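Side-chain contacts in complement C1r subcomponent (Homo sapiens, PDB 6F1D), which is a serine protease of the classical complement pathway that cleaves and activates C1s within the C1 complex: residues Tyr32-Glu37 against Leu110-Glu115; Asp51-Pro56 against Pro61-Gln66. All coordinates share one frame; numbering follows the deposited sequence.

Contact 1. Residues Tyr32-Glu37 against Leu110-Glu115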
# COMPACT_ATOMS: atom_id res chain seq x y z
N TYR A 32 4.71 1.62 -5.67
CA TYR A 32 4.04 2.90 -5.65
C TYR A 32 4.87 3.86 -4.81
O TYR A 32 5.19 3.56 -3.67
CB TYR A 32 2.66 2.78 -5.00
CG TYR A 32 1.78 1.69 -5.58
CD1 TYR A 32 0.79 2.01 -6.49
CD2 TYR A 32 1.91 0.36 -5.18
CE1 TYR A 32 -0.04 1.02 -7.04
CE2 TYR A 32 1.08 -0.64 -5.71
CZ TYR A 32 0.11 -0.29 -6.62
OH TYR A 32 -0.70 -1.26 -7.16
N SER A 33 5.23 5.00 -5.37
CA SER A 33 6.04 5.97 -4.63
C SER A 33 5.24 7.24 -4.42
O SER A 33 4.58 7.73 -5.35
CB SER A 33 7.35 6.31 -5.38
OG SER A 33 8.11 5.13 -5.60
N ILE A 34 5.35 7.82 -3.22
CA ILE A 34 4.82 9.15 -2.93
C ILE A 34 5.99 10.06 -2.60
O ILE A 34 6.83 9.71 -1.75
CB ILE A 34 3.86 9.12 -1.73
CG1 ILE A 34 2.86 7.99 -1.91
CG2 ILE A 34 3.18 10.51 -1.58
CD1 ILE A 34 1.92 7.86 -0.67
N ARG A 35 6.07 11.19 -3.27
CA ARG A 35 7.17 12.12 -3.03
C ARG A 35 6.57 13.51 -2.95
O ARG A 35 6.01 13.99 -3.95
CB ARG A 35 8.23 12.05 -4.14
CG ARG A 35 8.96 10.67 -4.23
CD ARG A 35 9.93 10.55 -3.07
NE ARG A 35 10.75 9.35 -3.10
CZ ARG A 35 10.31 8.11 -2.89
NH1 ARG A 35 9.01 7.89 -2.61
NH2 ARG A 35 11.19 7.09 -2.94
N VAL A 36 6.68 14.17 -1.80
CA VAL A 36 6.13 15.52 -1.66
C VAL A 36 7.24 16.43 -1.15
O VAL A 36 8.37 15.99 -0.90
CB VAL A 36 4.88 15.56 -0.75
CG1 VAL A 36 3.77 14.67 -1.34
CG2 VAL A 36 5.21 15.07 0.63
N GLU A 37 6.94 17.72 -1.03
CA GLU A 37 8.05 18.63 -0.77
C GLU A 37 8.49 18.53 0.69
O GLU A 37 7.72 18.17 1.58
CB GLU A 37 7.68 20.08 -1.12
CG GLU A 37 8.71 21.15 -0.67
CD GLU A 37 10.17 20.99 -1.22
OE1 GLU A 37 10.85 22.03 -1.33
OE2 GLU A 37 10.64 19.86 -1.51
N LEU A 110 -5.97 3.28 -0.32
CA LEU A 110 -5.64 4.24 0.73
C LEU A 110 -5.79 5.64 0.17
O LEU A 110 -5.76 5.85 -1.05
CB LEU A 110 -4.21 4.05 1.26
CG LEU A 110 -3.06 4.31 0.31
CD1 LEU A 110 -2.71 5.80 0.28
CD2 LEU A 110 -1.80 3.51 0.79
N ARG A 111 -5.99 6.59 1.07
CA ARG A 111 -5.86 8.01 0.78
C ARG A 111 -4.68 8.54 1.57
O ARG A 111 -4.58 8.32 2.79
CB ARG A 111 -7.11 8.79 1.16
CG ARG A 111 -6.97 10.32 0.98
CD ARG A 111 -8.31 11.02 0.73
NE ARG A 111 -8.10 12.39 0.25
CZ ARG A 111 -8.20 13.47 1.01
NH1 ARG A 111 -8.54 13.37 2.30
NH2 ARG A 111 -7.98 14.66 0.47
N TYR A 112 -3.78 9.26 0.89
CA TYR A 112 -2.72 9.96 1.60
C TYR A 112 -3.03 11.45 1.61
O TYR A 112 -3.64 11.98 0.67
CB TYR A 112 -1.36 9.66 0.96
CG TYR A 112 -1.07 10.38 -0.33
CD1 TYR A 112 -0.50 11.65 -0.33
CD2 TYR A 112 -1.32 9.76 -1.56
CE1 TYR A 112 -0.24 12.31 -1.53
CE2 TYR A 112 -1.05 10.42 -2.75
CZ TYR A 112 -0.52 11.69 -2.73
OH TYR A 112 -0.24 12.35 -3.91
N THR A 113 -2.64 12.10 2.70
CA THR A 113 -2.76 13.54 2.82
C THR A 113 -1.43 14.04 3.35
O THR A 113 -0.63 13.25 3.87
CB THR A 113 -3.89 13.94 3.77
OG1 THR A 113 -3.79 13.15 4.98
CG2 THR A 113 -5.29 13.73 3.09
N THR A 114 -1.23 15.35 3.32
CA THR A 114 0.01 15.92 3.80
C THR A 114 -0.27 16.90 4.93
O THR A 114 -1.28 17.62 4.92
CB THR A 114 0.81 16.60 2.68
OG1 THR A 114 -0.05 17.47 1.94
CG2 THR A 114 1.37 15.57 1.70
N GLU A 115 0.62 16.89 5.90
CA GLU A 115 0.60 17.78 7.04
C GLU A 115 1.75 18.74 6.89
O GLU A 115 2.88 18.35 6.52
CB GLU A 115 0.71 16.98 8.34
CG GLU A 115 0.98 17.83 9.58
CD GLU A 115 1.42 17.01 10.79
OE1 GLU A 115 1.21 15.77 10.81
OE2 GLU A 115 1.98 17.60 11.74

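Contact 2. Residues Asp51-Pro56 against Pro61-Gln66. Unlike the reference sequence in segment 51-56: Glu53 (reference Asp), Pro56 (reference Gln). With CA (calcium ion), chain B.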
# COMPACT_ATOMS: atom_id res chain seq x y z
N ASP A 51 -8.48 -6.43 1.76
CA ASP A 51 -8.51 -7.89 1.66
C ASP A 51 -7.28 -8.34 0.87
O ASP A 51 -7.27 -8.24 -0.36
CB ASP A 51 -9.83 -8.36 1.03
CG ASP A 51 -9.85 -9.85 0.75
OD1 ASP A 51 -9.13 -10.60 1.48
OD2 ASP A 51 -10.60 -10.28 -0.18
N ILE A 52 -6.25 -8.75 1.59
CA ILE A 52 -5.05 -9.32 0.98
C ILE A 52 -4.97 -10.75 1.49
O ILE A 52 -5.12 -10.99 2.70
CB ILE A 52 -3.79 -8.53 1.34
CG1 ILE A 52 -3.90 -7.08 0.84
CG2 ILE A 52 -2.48 -9.23 0.81
CD1 ILE A 52 -2.69 -6.23 1.15
N GLU A 53 -4.75 -11.70 0.58
CA GLU A 53 -4.82 -13.11 0.94
C GLU A 53 -3.85 -13.41 2.09
O GLU A 53 -2.71 -12.90 2.09
CB GLU A 53 -4.51 -13.95 -0.32
CG GLU A 53 -4.53 -15.49 -0.11
CD GLU A 53 -4.01 -16.24 -1.33
OE1 GLU A 53 -4.32 -17.45 -1.48
OE2 GLU A 53 -3.26 -15.65 -2.13
N ASP A 54 -4.29 -14.17 3.08
CA ASP A 54 -3.43 -14.48 4.24
C ASP A 54 -3.43 -15.97 4.54
O ASP A 54 -3.90 -16.80 3.76
CB ASP A 54 -3.84 -13.69 5.50
CG ASP A 54 -5.21 -14.09 6.01
OD1 ASP A 54 -5.90 -14.88 5.32
OD2 ASP A 54 -5.61 -13.59 7.09
N HIS A 55 -2.93 -16.33 5.74
CA HIS A 55 -2.71 -17.73 6.15
C HIS A 55 -2.95 -17.81 7.65
O HIS A 55 -2.58 -16.87 8.38
CB HIS A 55 -1.27 -18.14 5.82
CG HIS A 55 -0.97 -19.58 6.08
ND1 HIS A 55 -0.78 -20.08 7.35
CD2 HIS A 55 -0.83 -20.63 5.24
CE1 HIS A 55 -0.54 -21.38 7.28
NE2 HIS A 55 -0.57 -21.74 6.01
N PRO A 56 -3.54 -18.89 8.15
CA PRO A 56 -3.87 -18.96 9.59
C PRO A 56 -2.68 -18.99 10.54
O PRO A 56 -2.87 -18.72 11.73
CB PRO A 56 -4.67 -20.27 9.71
CG PRO A 56 -5.09 -20.62 8.34
CD PRO A 56 -4.06 -20.04 7.40
N PRO A 61 2.43 -15.25 4.04
CA PRO A 61 3.26 -16.07 3.15
C PRO A 61 2.89 -15.94 1.69
O PRO A 61 3.70 -16.30 0.83
CB PRO A 61 2.97 -17.50 3.64
CG PRO A 61 1.52 -17.43 4.04
CD PRO A 61 1.34 -16.02 4.65
N TYR A 62 1.73 -15.40 1.37
CA TYR A 62 1.26 -15.49 -0.01
C TYR A 62 1.48 -14.17 -0.73
O TYR A 62 2.29 -14.07 -1.65
CB TYR A 62 -0.22 -15.85 -0.03
CG TYR A 62 -0.52 -17.24 0.52
CD1 TYR A 62 -1.55 -17.45 1.43
CD2 TYR A 62 0.22 -18.36 0.11
CE1 TYR A 62 -1.84 -18.68 1.92
CE2 TYR A 62 -0.07 -19.61 0.60
CZ TYR A 62 -1.12 -19.76 1.50
OH TYR A 62 -1.41 -21.00 1.99
N ASP A 63 0.75 -13.15 -0.31
CA ASP A 63 0.78 -11.83 -0.91
C ASP A 63 1.16 -10.88 0.21
O ASP A 63 0.85 -11.16 1.37
CB ASP A 63 -0.60 -11.39 -1.48
CG ASP A 63 -1.20 -12.40 -2.43
OD1 ASP A 63 -0.46 -13.21 -3.02
OD2 ASP A 63 -2.45 -12.39 -2.60
N GLN A 64 1.84 -9.77 -0.12
CA GLN A 64 2.28 -8.85 0.94
C GLN A 64 2.15 -7.43 0.47
O GLN A 64 2.54 -7.12 -0.66
CB GLN A 64 3.76 -9.06 1.33
CG GLN A 64 4.13 -10.47 1.76
CD GLN A 64 4.38 -11.44 0.58
OE1 GLN A 64 4.84 -11.04 -0.48
NE2 GLN A 64 4.12 -12.74 0.81
N LEU A 65 1.71 -6.54 1.36
CA LEU A 65 1.84 -5.09 1.15
C LEU A 65 2.88 -4.55 2.15
O LEU A 65 2.70 -4.67 3.36
CB LEU A 65 0.50 -4.38 1.34
CG LEU A 65 0.59 -2.86 1.16
CD1 LEU A 65 1.08 -2.60 -0.29
CD2 LEU A 65 -0.81 -2.22 1.36
N GLN A 66 3.99 -4.01 1.65
CA GLN A 66 5.06 -3.53 2.51
C GLN A 66 5.14 -2.02 2.35
O GLN A 66 4.98 -1.51 1.24
CB GLN A 66 6.40 -4.15 2.12
CG GLN A 66 6.35 -5.61 1.89
CD GLN A 66 7.72 -6.16 1.65
OE1 GLN A 66 8.63 -5.43 1.19
NE2 GLN A 66 7.90 -7.44 1.93
CA CA B . -2.54 -14.43 -3.97
O HOH W 1 0.02 -13.31 2.47
O HOH W 2 -2.16 -13.39 -6.01
O HOH W 3 -4.87 -13.45 -4.27

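Contact 1. Residues Tyr32-Glu37 against Leu110-Glu115
Ile34 and Tyr112 make the main apolar contact between these two strands. The side chains run alongside each other, pointing opposite ways, and both branches of the isoleucine meet the tyrosine. Ile34 CG2 lies over one face of the ring, 4.0 Å from the centroid and 16° off the ring normal. This CH-pi contact is displaced toward CE1. The other branch reaches the base of the ring, with Ile34 CD1 3.9 Å from Tyr112 CD2 and close to CG. The chi1 of 76° puts Tyr112 CG beside both the backbone N and the carbonyl carbon, and one ring face then meets Ile34 CG2.

A second, smaller apolar pair lies further along. Val36 and Thr114 meet end on. Thr114 CG2 meets both valine methyls, with Val36 CG1 and Thr114 CG2 4.0 Å apart. Thr114 CG2 is anti to its carbonyl carbon, with OG1 on the other branch (chi1 49°), and this points the methyl at the valine.

No hydrogen bond crosses between the segments. The polar ends bond to the turn between strands 6-8 and 13-16: Tyr112 OH to the carbonyl of Glu10, and Thr114 OG1 to that of Ala11. On the other side of strand 29-35, Arg35 NH1 bonds to Ile34 O at 3.0 Å, from above the carbonyl plane, and NH2 forms a salt bridge with Asp94.

Ile15, Leu42 and Leu44 extend the apolar layer around Tyr112. Strands 29-35 and 109-116 lie in different sheets, so they meet through side chains alone, as in the core of a beta sandwich, here of the CUB fold.

Contact 2. Residues Asp51-Pro56 against Pro61-Gln66
Glu53, Asp54 and His55 face Asp63, Tyr62 and Pro61 in turn, as the two segments run in nearly opposite directions (158° apart) with no direct hydrogen bond between them. One water links the backbones instead. It donates to Glu53 O and Asp63 O and accepts from Tyr62 N.

The calcium ion joins the acidic side chains. Glu53 binds through one oxygen, with OE2 2.3 Å from the metal. With CG anti to the backbone N (chi1 179°) and the rest extended, the chain carries OE2 out to the metal. Asp63 binds through both oxygens, OD1 at 2.6 Å and OD2 at 2.5 Å from the calcium. The carboxylate planes are 60° apart. The shared cation probably offsets the repulsion between Glu53 OE2 and Asp63 OD2, 3.4 Å apart. Two waters, Asp100 OD1 and the backbone O of Ser102 complete the site. Tyr24 OH hydrogen-bonds to Asp63 OD2 and Glu53 N.

Tyr62 lies beside this site. Glu53 OE1 is over one face of its ring, while Asp54 O sits at the ring edge, 3.3 Å from Tyr62 CE1. Tyr62 OH approaches the edge of the His55 ring near CD2. Pro61 CG packs against His55 CB at 3.4 Å, and His55 ND1 bonds to Glu57 N.

On the inner side, Ile52 CG2 touches Asp63 CB, and Ile52 CD1 meets Leu65 CB at 3.7 Å.

Residues 51-56 belong to the loop between strands 40-46 and 64-69. Residues 61-66 lead into strand 64-69, which pairs with strands 72-77 and 92-98; Phe97 of the latter also touches Ile52.

In the fold
Both contacts reach the same five-strand sheet, but on opposite sides of the domain centre, with centres about 23 Å apart. Contact 1 joins that sheet to the four-strand sheet through strands 29-35 and 109-116. Contact 2 lies where a loop enters strand 64-69, and in sequence it falls between the two segments of contact 1. Each is partly buried. Contact 1 is apolar: Ile34 and Tyr112 are buried between the sheets, and Val36 and Thr114 are partly exposed. Contact 2 is larger and more mixed: Ile52, Asp63 and Leu65 are buried, while calcium and a bridging water tie the 51-56 loop to 61-66. Strand 92-98 lies between strands 29-35 and 64-69 in the shared sheet.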